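Local coordinates for protein Uly1 (PDB 7DRQ) that probably cleaves the algal polysaccharide ulvan as a lyase of polysaccharide lyase family 24, and binds calcium, at residues 109-114 against 124-129; 203-208 against 215-220; 146-151 against 196-201. One frame throughout, in Å; residues are numbered along the deposited sequence.

Interaction 1. Residues 109-114 against 124-129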
# COMPACT_ATOMS: atom_id res chain seq x y z
N ASN A 109 6.68 0.70 -7.46
CA ASN A 109 5.89 0.32 -8.63
C ASN A 109 5.22 -1.03 -8.44
O ASN A 109 5.36 -1.93 -9.26
CB ASN A 109 6.78 0.32 -9.86
CG ASN A 109 7.17 1.71 -10.30
OD1 ASN A 109 7.20 2.64 -9.49
ND2 ASN A 109 7.49 1.85 -11.59
N THR A 110 4.47 -1.15 -7.35
CA THR A 110 3.83 -2.41 -6.99
C THR A 110 2.66 -2.73 -7.92
O THR A 110 2.21 -1.91 -8.73
CB THR A 110 3.36 -2.35 -5.54
OG1 THR A 110 2.48 -1.21 -5.39
CG2 THR A 110 4.53 -2.21 -4.62
N ILE A 111 2.15 -3.96 -7.78
CA ILE A 111 0.96 -4.42 -8.48
C ILE A 111 -0.14 -4.58 -7.45
O ILE A 111 -0.11 -5.52 -6.64
CB ILE A 111 1.19 -5.75 -9.21
CG1 ILE A 111 2.47 -5.71 -10.05
CG2 ILE A 111 -0.05 -6.11 -10.04
CD1 ILE A 111 3.10 -7.12 -10.22
N ALA A 112 -1.14 -3.70 -7.49
CA ALA A 112 -2.29 -3.80 -6.60
C ALA A 112 -3.40 -4.60 -7.27
O ALA A 112 -3.59 -4.51 -8.49
CB ALA A 112 -2.81 -2.41 -6.23
N VAL A 113 -4.12 -5.39 -6.48
CA VAL A 113 -5.20 -6.21 -6.99
C VAL A 113 -6.44 -5.99 -6.14
O VAL A 113 -6.36 -5.78 -4.92
CB VAL A 113 -4.82 -7.72 -7.03
CG1 VAL A 113 -4.48 -8.24 -5.61
CG2 VAL A 113 -5.93 -8.55 -7.68
N ALA A 114 -7.61 -6.03 -6.78
CA ALA A 114 -8.88 -6.04 -6.08
C ALA A 114 -9.90 -6.86 -6.85
O ALA A 114 -9.84 -6.96 -8.08
CB ALA A 114 -9.44 -4.63 -5.87
N LEU A 124 -6.47 -4.59 -11.61
CA LEU A 124 -5.03 -4.53 -11.40
C LEU A 124 -4.51 -3.14 -11.73
O LEU A 124 -4.84 -2.59 -12.79
CB LEU A 124 -4.29 -5.55 -12.26
CG LEU A 124 -4.63 -7.01 -11.98
CD1 LEU A 124 -4.19 -7.87 -13.14
CD2 LEU A 124 -3.94 -7.44 -10.68
N LEU A 125 -3.67 -2.60 -10.85
CA LEU A 125 -2.98 -1.33 -11.08
C LEU A 125 -1.51 -1.55 -10.83
O LEU A 125 -1.14 -2.08 -9.78
CB LEU A 125 -3.53 -0.25 -10.16
CG LEU A 125 -4.92 0.24 -10.53
CD1 LEU A 125 -5.53 1.01 -9.39
CD2 LEU A 125 -4.90 1.10 -11.80
N TYR A 126 -0.65 -1.15 -11.77
CA TYR A 126 0.73 -1.57 -11.56
C TYR A 126 1.74 -0.63 -12.20
O TYR A 126 1.46 0.08 -13.18
CB TYR A 126 0.97 -2.98 -12.08
CG TYR A 126 0.37 -3.33 -13.44
CD1 TYR A 126 1.09 -3.10 -14.62
CD2 TYR A 126 -0.86 -3.98 -13.53
CE1 TYR A 126 0.57 -3.48 -15.86
CE2 TYR A 126 -1.39 -4.36 -14.76
CZ TYR A 126 -0.67 -4.12 -15.92
OH TYR A 126 -1.20 -4.50 -17.14
N ASP A 127 2.95 -0.67 -11.64
CA ASP A 127 4.17 -0.14 -12.25
C ASP A 127 4.08 1.37 -12.45
O ASP A 127 4.38 1.89 -13.53
CB ASP A 127 4.49 -0.85 -13.56
CG ASP A 127 5.98 -0.87 -13.85
OD1 ASP A 127 6.77 -0.66 -12.90
OD2 ASP A 127 6.38 -1.09 -15.01
N MSE A 128 3.67 2.07 -11.40
CA MSE A 128 3.46 3.52 -11.42
C MSE A 128 4.22 4.25 -10.32
O MSE A 128 4.15 3.86 -9.15
CB MSE A 128 1.98 3.83 -11.29
CG MSE A 128 1.14 3.27 -12.41
SE MSE A 128 -0.64 3.98 -12.26
CE MSE A 128 -1.50 2.42 -11.42
N HIS A 129 4.94 5.30 -10.69
CA HIS A 129 5.50 6.21 -9.69
C HIS A 129 5.38 7.64 -10.23
O HIS A 129 6.37 8.24 -10.67
CB HIS A 129 6.94 5.86 -9.32
CG HIS A 129 7.47 6.64 -8.16
ND1 HIS A 129 8.74 6.45 -7.64
CD2 HIS A 129 6.89 7.61 -7.40
CE1 HIS A 129 8.92 7.28 -6.63
NE2 HIS A 129 7.82 7.99 -6.46
O HOH W 1 2.19 0.92 -9.02

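Interaction 2. Residues 203-208 against 215-220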
# COMPACT_ATOMS: atom_id res chain seq x y z
N TYR A 203 1.12 4.67 -5.62
CA TYR A 203 0.62 3.87 -4.49
C TYR A 203 -0.84 3.44 -4.63
O TYR A 203 -1.68 3.89 -3.85
CB TYR A 203 0.74 4.64 -3.17
CG TYR A 203 2.12 5.05 -2.78
CD1 TYR A 203 3.13 4.12 -2.56
CD2 TYR A 203 2.42 6.39 -2.62
CE1 TYR A 203 4.40 4.53 -2.19
CE2 TYR A 203 3.68 6.81 -2.25
CZ TYR A 203 4.66 5.88 -2.04
OH TYR A 203 5.90 6.33 -1.67
N PRO A 204 -1.16 2.57 -5.58
CA PRO A 204 -2.55 2.07 -5.69
C PRO A 204 -2.89 1.17 -4.50
O PRO A 204 -2.17 0.21 -4.22
CB PRO A 204 -2.55 1.30 -7.01
CG PRO A 204 -1.12 0.81 -7.14
CD PRO A 204 -0.26 1.91 -6.55
N THR A 205 -3.97 1.50 -3.80
CA THR A 205 -4.45 0.72 -2.66
C THR A 205 -5.97 0.67 -2.71
O THR A 205 -6.61 1.71 -2.56
CB THR A 205 -3.97 1.31 -1.33
OG1 THR A 205 -2.54 1.36 -1.32
CG2 THR A 205 -4.45 0.44 -0.16
N PHE A 206 -6.52 -0.52 -2.91
CA PHE A 206 -7.96 -0.73 -2.92
C PHE A 206 -8.47 -1.02 -1.51
O PHE A 206 -7.75 -1.54 -0.66
CB PHE A 206 -8.34 -1.91 -3.82
CG PHE A 206 -7.96 -1.75 -5.27
CD1 PHE A 206 -8.81 -1.10 -6.17
CD2 PHE A 206 -6.81 -2.36 -5.77
CE1 PHE A 206 -8.48 -1.01 -7.51
CE2 PHE A 206 -6.48 -2.28 -7.10
CZ PHE A 206 -7.32 -1.60 -7.99
N PHE A 207 -9.75 -0.74 -1.30
CA PHE A 207 -10.43 -1.19 -0.10
C PHE A 207 -11.90 -1.44 -0.44
O PHE A 207 -12.42 -0.92 -1.43
CB PHE A 207 -10.30 -0.20 1.07
CG PHE A 207 -10.66 1.23 0.73
CD1 PHE A 207 -9.72 2.08 0.17
CD2 PHE A 207 -11.94 1.73 1.00
CE1 PHE A 207 -10.03 3.40 -0.12
CE2 PHE A 207 -12.26 3.05 0.72
CZ PHE A 207 -11.32 3.88 0.15
N THR A 208 -12.55 -2.25 0.39
CA THR A 208 -13.93 -2.66 0.16
C THR A 208 -14.77 -2.40 1.40
O THR A 208 -14.28 -2.46 2.53
CB THR A 208 -14.05 -4.15 -0.21
OG1 THR A 208 -13.40 -4.95 0.78
CG2 THR A 208 -13.37 -4.42 -1.54
N PHE A 215 -13.44 0.43 -3.66
CA PHE A 215 -12.87 1.77 -3.77
C PHE A 215 -11.38 1.68 -4.04
O PHE A 215 -10.74 0.66 -3.78
CB PHE A 215 -13.08 2.60 -2.50
CG PHE A 215 -14.51 2.73 -2.07
CD1 PHE A 215 -15.10 1.76 -1.28
CD2 PHE A 215 -15.25 3.86 -2.42
CE1 PHE A 215 -16.43 1.89 -0.87
CE2 PHE A 215 -16.56 4.00 -2.01
CZ PHE A 215 -17.15 3.02 -1.24
N LEU A 216 -10.81 2.78 -4.52
CA LEU A 216 -9.38 2.87 -4.75
C LEU A 216 -8.89 4.23 -4.29
O LEU A 216 -9.59 5.22 -4.47
CB LEU A 216 -9.04 2.68 -6.23
CG LEU A 216 -7.63 3.16 -6.57
CD1 LEU A 216 -6.56 2.08 -6.17
CD2 LEU A 216 -7.52 3.58 -7.99
N HIS A 217 -7.72 4.29 -3.66
CA HIS A 217 -7.08 5.58 -3.45
C HIS A 217 -5.62 5.53 -3.89
O HIS A 217 -4.98 4.48 -3.88
CB HIS A 217 -7.21 6.10 -2.00
CG HIS A 217 -6.32 5.42 -0.99
ND1 HIS A 217 -6.39 4.07 -0.73
CD2 HIS A 217 -5.42 5.93 -0.12
CE1 HIS A 217 -5.54 3.77 0.24
NE2 HIS A 217 -4.93 4.88 0.62
N MSE A 218 -5.13 6.70 -4.32
CA MSE A 218 -3.75 6.87 -4.76
C MSE A 218 -3.29 8.25 -4.31
O MSE A 218 -4.09 9.11 -3.95
CB MSE A 218 -3.61 6.72 -6.29
CG MSE A 218 -4.06 5.36 -6.83
SE MSE A 218 -3.61 5.11 -8.71
CE MSE A 218 -1.69 4.90 -8.51
N ARG A 219 -1.98 8.45 -4.35
CA ARG A 219 -1.40 9.75 -4.06
C ARG A 219 -1.12 10.44 -5.39
O ARG A 219 -0.64 9.80 -6.33
CB ARG A 219 -0.11 9.62 -3.25
CG ARG A 219 -0.33 9.11 -1.85
CD ARG A 219 0.96 9.11 -1.05
NE ARG A 219 0.88 8.16 0.06
CZ ARG A 219 1.90 7.84 0.84
NH1 ARG A 219 3.09 8.39 0.64
NH2 ARG A 219 1.72 6.97 1.82
N GLN A 220 -1.47 11.71 -5.47
CA GLN A 220 -1.23 12.48 -6.68
C GLN A 220 -0.30 13.65 -6.37
O GLN A 220 -0.48 14.33 -5.35
CB GLN A 220 -2.52 13.01 -7.29
CG GLN A 220 -2.31 13.53 -8.71
CD GLN A 220 -3.60 13.90 -9.41
OE1 GLN A 220 -4.55 14.35 -8.78
NE2 GLN A 220 -3.64 13.71 -10.73

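Interaction 3. Residues 146-151 against 196-201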
# COMPACT_ATOMS: atom_id res chain seq x y z
N ASP A 146 0.92 5.73 -21.72
CA ASP A 146 1.08 4.58 -20.84
C ASP A 146 1.52 5.00 -19.44
O ASP A 146 2.10 4.17 -18.71
CB ASP A 146 2.09 3.60 -21.46
CG ASP A 146 2.01 2.21 -20.85
OD1 ASP A 146 0.88 1.73 -20.57
OD2 ASP A 146 3.08 1.59 -20.64
N TYR A 147 1.27 6.25 -19.04
CA TYR A 147 1.73 6.77 -17.75
C TYR A 147 0.85 6.31 -16.60
O TYR A 147 1.27 6.41 -15.43
CB TYR A 147 1.76 8.30 -17.77
CG TYR A 147 0.45 8.89 -18.23
CD1 TYR A 147 -0.59 9.10 -17.33
CD2 TYR A 147 0.24 9.21 -19.56
CE1 TYR A 147 -1.80 9.63 -17.75
CE2 TYR A 147 -0.96 9.74 -19.99
CZ TYR A 147 -1.97 9.94 -19.08
OH TYR A 147 -3.17 10.46 -19.49
N PHE A 148 -0.35 5.82 -16.90
CA PHE A 148 -1.28 5.25 -15.93
C PHE A 148 -1.63 3.86 -16.45
O PHE A 148 -1.92 3.70 -17.64
CB PHE A 148 -2.55 6.12 -15.78
CG PHE A 148 -3.54 5.59 -14.79
CD1 PHE A 148 -3.42 5.89 -13.44
CD2 PHE A 148 -4.58 4.77 -15.20
CE1 PHE A 148 -4.31 5.37 -12.52
CE2 PHE A 148 -5.49 4.25 -14.29
CZ PHE A 148 -5.36 4.56 -12.94
N ARG A 149 -1.57 2.85 -15.57
CA ARG A 149 -1.54 1.46 -16.02
C ARG A 149 -2.58 0.63 -15.27
O ARG A 149 -2.35 0.21 -14.14
CB ARG A 149 -0.13 0.88 -15.86
CG ARG A 149 0.90 1.61 -16.72
CD ARG A 149 2.36 1.29 -16.37
NE ARG A 149 3.22 1.76 -17.45
CZ ARG A 149 4.53 1.91 -17.38
NH1 ARG A 149 5.19 1.65 -16.26
NH2 ARG A 149 5.20 2.33 -18.46
N TYR A 150 -3.71 0.37 -15.93
CA TYR A 150 -4.85 -0.31 -15.33
C TYR A 150 -5.24 -1.50 -16.19
O TYR A 150 -5.39 -1.37 -17.41
CB TYR A 150 -6.02 0.68 -15.20
CG TYR A 150 -7.35 0.10 -14.77
CD1 TYR A 150 -7.45 -0.76 -13.68
CD2 TYR A 150 -8.51 0.45 -15.45
CE1 TYR A 150 -8.68 -1.29 -13.29
CE2 TYR A 150 -9.75 -0.06 -15.06
CZ TYR A 150 -9.83 -0.93 -13.99
OH TYR A 150 -11.06 -1.43 -13.61
N SER A 151 -5.44 -2.65 -15.56
CA SER A 151 -5.94 -3.83 -16.24
C SER A 151 -7.17 -4.34 -15.49
O SER A 151 -7.25 -4.24 -14.27
CB SER A 151 -4.86 -4.93 -16.33
OG SER A 151 -3.85 -4.58 -17.26
N GLY A 196 -5.00 15.20 -16.70
CA GLY A 196 -5.07 15.87 -15.41
C GLY A 196 -5.43 14.93 -14.28
O GLY A 196 -4.86 14.99 -13.19
N GLN A 197 -6.37 14.01 -14.55
CA GLN A 197 -6.86 13.11 -13.51
C GLN A 197 -5.93 11.93 -13.26
O GLN A 197 -5.81 11.47 -12.12
CB GLN A 197 -8.26 12.58 -13.88
CG GLN A 197 -8.88 11.66 -12.82
CD GLN A 197 -10.27 11.14 -13.17
OE1 GLN A 197 -10.84 10.34 -12.41
NE2 GLN A 197 -10.82 11.58 -14.30
N PHE A 198 -5.25 11.43 -14.29
CA PHE A 198 -4.55 10.15 -14.15
C PHE A 198 -3.03 10.26 -14.20
O PHE A 198 -2.36 9.23 -14.15
CB PHE A 198 -5.06 9.18 -15.21
CG PHE A 198 -6.47 8.77 -14.97
CD1 PHE A 198 -6.79 7.92 -13.92
CD2 PHE A 198 -7.50 9.28 -15.76
CE1 PHE A 198 -8.09 7.57 -13.67
CE2 PHE A 198 -8.81 8.93 -15.51
CZ PHE A 198 -9.11 8.08 -14.48
N SER A 199 -2.47 11.46 -14.27
CA SER A 199 -1.03 11.62 -14.23
C SER A 199 -0.56 11.90 -12.81
O SER A 199 -1.33 12.29 -11.93
CB SER A 199 -0.59 12.76 -15.16
OG SER A 199 -1.16 13.97 -14.72
N ARG A 200 0.74 11.67 -12.59
CA ARG A 200 1.41 11.92 -11.32
C ARG A 200 0.80 11.10 -10.17
O ARG A 200 0.72 11.57 -9.04
CB ARG A 200 1.41 13.41 -10.97
CG ARG A 200 2.19 14.25 -11.96
CD ARG A 200 2.37 15.68 -11.43
NE ARG A 200 3.52 16.35 -12.03
CZ ARG A 200 3.44 17.13 -13.11
NH1 ARG A 200 2.27 17.33 -13.69
NH2 ARG A 200 4.53 17.71 -13.60
N LEU A 201 0.40 9.86 -10.46
CA LEU A 201 -0.21 9.00 -9.46
C LEU A 201 0.76 7.92 -8.98
O LEU A 201 1.53 7.36 -9.77
CB LEU A 201 -1.49 8.35 -10.01
CG LEU A 201 -2.65 9.28 -10.38
CD1 LEU A 201 -3.81 8.48 -10.95
CD2 LEU A 201 -3.11 10.07 -9.16
O HOH W 2 2.32 6.67 -12.61

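Interaction 1. Residues 109-114 against 124-129
Asn109 meets Asp127 just beyond the paired part of the two strands: its amide ND2 donates to Asp127 OD1 at 2.9 Å, leaving in the amide plane but reaching the carboxylate from above its plane. The two flat groups are turned 74° apart. The Asp127 side chain sets out away from 109-114, and CG anti to the backbone N (chi1 -151°) brings OD1 back to the amide; the same carboxylate also bonds His93, His95 and the backbone of Thr96, so both oxygens are held. Thr110 O accepts from Asp127 N at 3.2 Å and from a water at 2.8 Å that in turn takes the N-H of Met128. From Ile111 onward the segments form an antiparallel beta hairpin, two of the three strands of a sheet in a beta-propeller-family domain, 111-115 outermost and 122-126 in the middle. Ile111 sets CG1 against Tyr126 CB at 3.7 Å, in a non-hydrogen-bonded pair; the phenol leads off to Ser151, close to Lys185 of a calcium site. Ala112 and Leu125 exchange two backbone bonds, Ala112 N to Leu125 O being 2.8 Å. Val113 returns to the face of Ile111, where its CB and CG2 both lie against Leu124 CD2.

Interaction 2. Residues 203-208 against 215-220
Thr205 O is gripped twice by His217: the backbone N donates at 3.0 Å, nearly straight at 173°, and the ring ND1 donates to the same oxygen at 3.0 Å with a more bent N-H. The two donors arrive from opposite faces of the carbonyl plane. With CG between backbone N and carbonyl carbon (chi1 75°), the imidazole lies alongside the Thr205 side chain, pointing the same way, with CE1 3.3 Å from Thr205 CB. Thr205 N returns a bond to His217 O, and Phe207 and Phe215 form the next hydrogen-bonded pair of this antiparallel hairpin. Beside His217, Phe215 CB sits over one face of the Phe207 ring, 3.6 Å from its centroid, while the two rings, nearly parallel, are slid so far apart that they barely overlap. On the other face of the sheet Leu216 CD1 makes a CH-pi contact above the Phe206 ring. Toward the far end, Tyr203 CD2 lies over one face of the Arg219 guanidinium, ring and guanidinium planes 52° apart; Arg219 NH2 bonds Gly264 O. Strand 225-234 continues the sheet beyond 215-220; strand 261-269 covers the His217 side, and strands 111-115 and 122-126 cover the Phe206 side.

Interaction 3. Residues 146-151 against 196-201
Phe148 offers a flat ring face to Phe198, which comes on edge: Phe198 CD1 stands 3.7 Å above the centre of the Phe148 ring, and the centroids are 4.8 Å apart with planes at 53°, an edge-to-face pair. The Phe148 side chain sets out toward 196-201, and a chi1 of -180° stretches the ring directly away from its own backbone N. A second bump, Leu201 CD1, presses close to Phe148 CE1 at 3.5 Å. The hollow between the rings of Tyr147 and Phe148 takes the end of the short helix 195-198: Phe198 O lies in the plane of the Tyr147 ring at its edge, 3.6 Å from CD1, and 3.5 Å from Phe148 CB. Tyr147 CE1 also lies against Phe198 CB and Ser199 CB. The loop leading into strand 150-152 thus packs, fully buried, on the helix end and the turn into strand 201-208, joining two successive sheets of a probable propeller; Met128, Met189 and Met218 also touch Phe148. No direct hydrogen bond joins the two segments; a water lies 3.0 Å from both Tyr147 O and Leu201 O. The hold is therefore mainly apolar and aromatic, resting on how the side chains fit rather than on paired polar groups.

In the fold
Along the chain interaction 1 comes first and interaction 2 last; in interaction 3, segment 146-151 precedes 196-201, which leads into the strand that opens interaction 2. Interactions 1 and 2, with centres about 10 Å apart, are hairpins of two successive antiparallel sheets, packed face to face where Leu125 meets Phe206 and Leu216, as neighbouring blades of a propeller pack. Interaction 3 lies about 11 Å from interaction 1 and about 13 Å from interaction 2, farther from the chain centre, and ties the two: strand 150-152 pairs with strand 122-126 in one sheet, while Ser199 O takes a bond from Gln220 of the other. Interactions 1 and 3 lie near one calcium site, interaction 2 away from it.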